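Local coordinates for protein gluconate kinase (Lactobacillus acidophilus, PDB 3LL3) that binds ATP and D-xylulose and probably transfers a phosphate from ATP to a sugar or sugar acid, at residues K168-T173 with K212-I217; A208-V213 with L235-G240. One frame throughout, in Å; residues are numbered along the deposited sequence.

How the contacts relate
Both contacts lie in the N-terminal actin-like ATPase domain, their centres about 9 Å apart, and they overlap at K212 and V213. Along the chain come strand 170-172, the end of strand 206-208 with its turn, the short edge strand 213-214 and finally strand 232-238. The first two form a small parallel sheet, where T171 O meets A208 N at 2.9 Å and T173 N meets A208 O at 3.1 Å, both probable hydrogen bonds; the last two are antiparallel neighbours at the margin of the six-stranded sheet. Contact 1 joins the small sheet to this margin at the surface, whereas contact 2 lies deeper, and its strand 232-238 leads into the helix whose first residue, D239, binds D-xylulose.

Contact 1: K168-T173 with K212-I217; sequences KLVTDT and KVIFPI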
loop_
_atom_site.group_PDB
_atom_site.type_symbol
_atom_site.label_atom_id
_atom_site.label_comp_id
_atom_site.label_asym_id
_atom_site.label_seq_id
_atom_site.Cartn_x
_atom_site.Cartn_y
_atom_site.Cartn_z
ATOM N N LYS A 168 -25.671 14.820 44.530
ATOM C CA LYS A 168 -24.883 13.647 44.910
ATOM C C LYS A 168 -23.773 13.342 43.888
ATOM O O LYS A 168 -23.933 13.578 42.691
ATOM C CB LYS A 168 -25.793 12.440 45.136
ATOM C CG LYS A 168 -26.718 12.596 46.349
ATOM C CD LYS A 168 -27.567 11.358 46.613
ATOM C CE LYS A 168 -28.186 11.410 48.013
ATOM N NZ LYS A 168 -29.235 12.467 48.142
ATOM N N LEU A 169 -22.641 12.856 44.383
ATOM C CA LEU A 169 -21.514 12.474 43.548
ATOM C C LEU A 169 -21.333 10.971 43.611
ATOM O O LEU A 169 -20.720 10.456 44.546
ATOM C CB LEU A 169 -20.225 13.146 44.022
ATOM C CG LEU A 169 -19.847 14.476 43.376
ATOM C CD1 LEU A 169 -18.464 14.939 43.857
ATOM C CD2 LEU A 169 -19.857 14.349 41.873
ATOM N N VAL A 170 -21.846 10.272 42.597
ATOM C CA VAL A 170 -21.773 8.825 42.551
ATOM C C VAL A 170 -21.425 8.364 41.137
ATOM O O VAL A 170 -21.925 8.925 40.159
ATOM C CB VAL A 170 -23.115 8.207 42.939
ATOM C CG1 VAL A 170 -23.023 6.691 42.922
ATOM C CG2 VAL A 170 -23.556 8.712 44.325
ATOM N N THR A 171 -20.555 7.371 41.036
ATOM C CA THR A 171 -20.276 6.732 39.744
ATOM C C THR A 171 -20.665 5.249 39.803
ATOM O O THR A 171 -20.751 4.671 40.893
ATOM C CB THR A 171 -18.794 6.906 39.325
ATOM O OG1 THR A 171 -18.630 6.516 37.956
ATOM C CG2 THR A 171 -17.859 6.080 40.212
ATOM N N ASP A 172 -20.929 4.624 38.659
ATOM C CA ASP A 172 -21.228 3.202 38.687
ATOM C C ASP A 172 -19.945 2.444 38.391
ATOM O O ASP A 172 -18.989 3.008 37.868
ATOM C CB ASP A 172 -22.295 2.818 37.654
ATOM C CG ASP A 172 -21.777 2.930 36.228
ATOM O OD1 ASP A 172 -21.493 1.886 35.596
ATOM O OD2 ASP A 172 -21.642 4.075 35.744
ATOM N N THR A 173 -19.937 1.167 38.731
ATOM C CA THR A 173 -18.795 0.302 38.503
ATOM C C THR A 173 -18.265 0.369 37.052
ATOM O O THR A 173 -17.070 0.411 36.853
ATOM C CB THR A 173 -19.153 -1.156 38.823
ATOM O OG1 THR A 173 -19.670 -1.248 40.161
ATOM C CG2 THR A 173 -17.946 -2.040 38.676
ATOM N N LYS A 212 -28.612 1.539 40.788
ATOM C CA LYS A 212 -28.864 2.316 41.999
ATOM C C LYS A 212 -29.700 3.565 41.724
ATOM O O LYS A 212 -29.437 4.310 40.786
ATOM C CB LYS A 212 -27.566 2.710 42.709
ATOM C CG LYS A 212 -27.861 3.576 43.957
ATOM C CD LYS A 212 -26.948 3.265 45.113
ATOM C CE LYS A 212 -27.386 4.042 46.372
ATOM N NZ LYS A 212 -26.652 3.596 47.591
ATOM N N VAL A 213 -30.708 3.787 42.553
ATOM C CA VAL A 213 -31.555 4.964 42.423
ATOM C C VAL A 213 -30.903 6.118 43.166
ATOM O O VAL A 213 -30.629 6.012 44.355
ATOM C CB VAL A 213 -32.953 4.722 43.023
ATOM C CG1 VAL A 213 -33.783 5.988 42.931
ATOM C CG2 VAL A 213 -33.665 3.568 42.309
ATOM N N ILE A 214 -30.628 7.205 42.453
ATOM C CA ILE A 214 -30.078 8.408 43.054
ATOM C C ILE A 214 -31.228 9.399 43.266
ATOM O O ILE A 214 -31.792 9.913 42.297
ATOM C CB ILE A 214 -29.033 9.063 42.156
ATOM C CG1 ILE A 214 -28.070 8.019 41.554
ATOM C CG2 ILE A 214 -28.270 10.124 42.939
ATOM C CD1 ILE A 214 -27.360 7.160 42.565
ATOM N N PHE A 215 -31.558 9.658 44.535
ATOM C CA PHE A 215 -32.773 10.367 44.918
ATOM C C PHE A 215 -32.444 11.328 46.058
ATOM O O PHE A 215 -31.558 11.043 46.869
ATOM C CB PHE A 215 -33.809 9.342 45.398
ATOM C CG PHE A 215 -35.242 9.828 45.353
ATOM C CD1 PHE A 215 -35.959 9.829 44.160
ATOM C CD2 PHE A 215 -35.887 10.252 46.517
ATOM C CE1 PHE A 215 -37.285 10.267 44.123
ATOM C CE2 PHE A 215 -37.220 10.686 46.484
ATOM C CZ PHE A 215 -37.915 10.696 45.292
ATOM N N PRO A 216 -33.135 12.480 46.121
ATOM C CA PRO A 216 -34.116 12.957 45.147
ATOM C C PRO A 216 -33.497 13.935 44.174
ATOM O O PRO A 216 -32.385 14.393 44.389
ATOM C CB PRO A 216 -35.126 13.724 46.015
ATOM C CG PRO A 216 -34.582 13.685 47.443
ATOM C CD PRO A 216 -33.147 13.315 47.332
ATOM N N ILE A 217 -34.235 14.258 43.119
ATOM C CA ILE A 217 -33.870 15.340 42.223
ATOM C C ILE A 217 -34.265 16.650 42.894
ATOM O O ILE A 217 -35.279 16.705 43.599
ATOM C CB ILE A 217 -34.619 15.208 40.885
ATOM C CG1 ILE A 217 -34.196 13.921 40.166
ATOM C CG2 ILE A 217 -34.385 16.428 40.007
ATOM C CD1 ILE A 217 -34.952 13.655 38.871
#
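The flat cis peptide between F215 and P216 receives the end of K168 at its carbonyl oxygen, and the F215 ring beside it carries P216 CB on one face, 3.6 Å above the ring plane and offset toward the rim. The contact lies at the edge of the six-stranded sheet of an actin-like ATPase domain, where the chain leaves the short outermost strand 213-214, beside the loop that leads into strand 170-172. K168 NZ donates to F215 O at 3.0 Å, tilted 30° from the carbonyl plane. A lysine suits this exposed rim: its ammonium group finds a backbone acceptor while its methylene chain covers an isoleucine. That chain runs out straight until chi4 (69°), where a bend turns NZ onto the oxygen. The side chains of K168 and I214 lie alongside each other and run opposite ways, with I214 CG2 3.9 Å from K168 CD and 4.0 Å from K168 CB. Behind this surface, I214 is buried and also packs on I162 and T166 of helix 157-166, a setting that suits an apolar side chain such as isoleucine. V170 likewise rests on A208 and L235, tying the small two-stranded sheet to the larger one. D172 sits at the N-cap of the following helix, OD1 weakly bonded to M175 N and OD2 salt-bridged to K158. Across the apolar side of the contact, V170 CG1 and I214 CD1 meet loosely at 4.4 Å.

Contact 2: A208-V213 with L235-G240; sequences AQPTKV and LGASDG. With XUL (D-xylulose), chain E.
Two backbone hydrogen bonds join P210 and K212 to L235 and G236, where a type I beta turn from Q209 to K212 leads the chain into the edge strand beside strand 232-238. L235 N points at K212 O, 2.9 Å away, almost end-on to the carbonyl (165°). G236 N reaches P210 O at 2.8 Å, in the carbonyl plane and on a lone pair. The turn is closed by its own bond from K212 N to Q209 O, and proline suits its second position because its ring fixes phi near the value required there. A CA-H...O contact brings P210 CA to 3.2 Å from G236 O. The backbone angles of G236 would press a CB against the preceding carbonyl oxygen, which accounts for glycine.

Apolar packing adds to this. L235, its CG swung anti to the backbone N (chi1 -175°), lays CD2 against A208 CB at 3.9 Å; P210 CB meets A237 CB at 4.2 Å. The small alanine side chains are consistent with the close backbone approach, and P210 also packs on D172 and on L437 of helix 429-441.

Ligand binding comes at the far end of the strand. S238 caps helix 239-245, and D239 in its first turn accepts a hydrogen bond from O5 of D-xylulose at OD2, 2.8 Å away. M80, H81 and R344 also bind the sugar. O5 is the hydroxyl that xylulose kinases phosphorylate, so the grip of D239 on it is consistent with a part in placing the sugar for phosphate transfer.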
loop_
_atom_site.group_PDB
_atom_site.type_symbol
_atom_site.label_atom_id
_atom_site.label_comp_id
_atom_site.label_asym_id
_atom_site.label_seq_id
_atom_site.Cartn_x
_atom_site.Cartn_y
_atom_site.Cartn_z
ATOM N N ALA A 208 -21.229 2.759 42.975
ATOM C CA ALA A 208 -22.406 1.926 43.196
ATOM C C ALA A 208 -22.745 1.118 41.943
ATOM O O ALA A 208 -22.089 1.276 40.908
ATOM C CB ALA A 208 -23.596 2.777 43.611
ATOM N N GLN A 209 -23.768 0.268 42.045
ATOM C CA GLN A 209 -24.276 -0.500 40.887
ATOM C C GLN A 209 -25.051 0.398 39.927
ATOM O O GLN A 209 -25.661 1.391 40.351
ATOM C CB GLN A 209 -25.245 -1.607 41.316
ATOM C CG GLN A 209 -24.832 -2.465 42.493
ATOM C CD GLN A 209 -26.042 -3.159 43.116
ATOM O OE1 GLN A 209 -26.970 -3.568 42.407
ATOM N NE2 GLN A 209 -26.048 -3.275 44.441
ATOM N N PRO A 210 -25.050 0.043 38.628
ATOM C CA PRO A 210 -25.781 0.770 37.577
ATOM C C PRO A 210 -27.261 0.969 37.871
ATOM O O PRO A 210 -27.822 1.955 37.401
ATOM C CB PRO A 210 -25.604 -0.122 36.341
ATOM C CG PRO A 210 -24.249 -0.749 36.554
ATOM C CD PRO A 210 -24.158 -0.990 38.063
ATOM N N THR A 211 -27.870 0.070 38.638
ATOM C CA THR A 211 -29.299 0.139 38.905
ATOM C C THR A 211 -29.632 1.019 40.116
ATOM O O THR A 211 -30.802 1.215 40.441
ATOM C CB THR A 211 -29.889 -1.265 39.154
ATOM O OG1 THR A 211 -29.015 -2.000 40.020
ATOM C CG2 THR A 211 -30.046 -2.036 37.828
ATOM N N LYS A 212 -28.612 1.539 40.788
ATOM C CA LYS A 212 -28.864 2.316 41.999
ATOM C C LYS A 212 -29.700 3.565 41.724
ATOM O O LYS A 212 -29.437 4.310 40.786
ATOM C CB LYS A 212 -27.566 2.710 42.709
ATOM C CG LYS A 212 -27.861 3.576 43.957
ATOM C CD LYS A 212 -26.948 3.265 45.113
ATOM C CE LYS A 212 -27.386 4.042 46.372
ATOM N NZ LYS A 212 -26.652 3.596 47.591
ATOM N N VAL A 213 -30.708 3.787 42.553
ATOM C CA VAL A 213 -31.555 4.964 42.423
ATOM C C VAL A 213 -30.903 6.118 43.166
ATOM O O VAL A 213 -30.629 6.012 44.355
ATOM C CB VAL A 213 -32.953 4.722 43.023
ATOM C CG1 VAL A 213 -33.783 5.988 42.931
ATOM C CG2 VAL A 213 -33.665 3.568 42.309
ATOM N N LEU A 235 -28.748 5.419 38.230
ATOM C CA LEU A 235 -27.348 5.750 38.075
ATOM C C LEU A 235 -26.838 5.493 36.643
ATOM O O LEU A 235 -26.151 6.327 36.058
ATOM C CB LEU A 235 -26.511 4.995 39.097
ATOM C CG LEU A 235 -25.035 5.369 39.089
ATOM C CD1 LEU A 235 -24.835 6.902 39.214
ATOM C CD2 LEU A 235 -24.265 4.593 40.171
ATOM N N GLY A 236 -27.185 4.351 36.070
ATOM C CA GLY A 236 -26.774 4.070 34.699
ATOM C C GLY A 236 -25.373 3.505 34.565
ATOM O O GLY A 236 -24.802 3.044 35.545
ATOM N N ALA A 237 -24.820 3.541 33.348
ATOM C CA ALA A 237 -23.569 2.863 33.046
ATOM C C ALA A 237 -22.896 3.436 31.805
ATOM O O ALA A 237 -23.353 4.421 31.233
ATOM C CB ALA A 237 -23.799 1.374 32.869
ATOM N N SER A 238 -21.798 2.810 31.406
ATOM C CA SER A 238 -21.003 3.283 30.275
ATOM C C SER A 238 -21.642 2.888 28.929
ATOM O O SER A 238 -22.376 1.898 28.848
ATOM C CB SER A 238 -19.614 2.670 30.362
ATOM O OG SER A 238 -19.674 1.266 30.166
ATOM N N ASP A 239 -21.330 3.638 27.874
ATOM C CA ASP A 239 -21.858 3.329 26.547
ATOM C C ASP A 239 -21.358 1.960 26.068
ATOM O O ASP A 239 -22.091 1.204 25.435
ATOM C CB ASP A 239 -21.474 4.432 25.556
ATOM C CG ASP A 239 -19.971 4.716 25.525
ATOM O OD1 ASP A 239 -19.200 4.025 26.226
ATOM O OD2 ASP A 239 -19.545 5.642 24.797
ATOM N N GLY A 240 -20.113 1.633 26.399
ATOM C CA GLY A 240 -19.534 0.347 26.043
ATOM C C GLY A 240 -20.276 -0.847 26.619
ATOM O O GLY A 240 -20.587 -1.804 25.905
HETATM C C1 XUL E . -15.036 2.217 25.128
HETATM C C2 XUL E . -13.773 3.071 24.917
HETATM C C3 XUL E . -13.864 4.435 24.178
HETATM C C4 XUL E . -15.285 5.003 23.992
HETATM C C5 XUL E . -15.923 5.519 25.296
HETATM O O1 XUL E . -14.928 1.016 24.401
HETATM O O2 XUL E . -12.705 2.645 25.289
HETATM O O3 XUL E . -13.320 4.301 22.888
HETATM O O4 XUL E . -15.194 6.071 23.078
HETATM O O5 XUL E . -16.923 6.474 25.031
#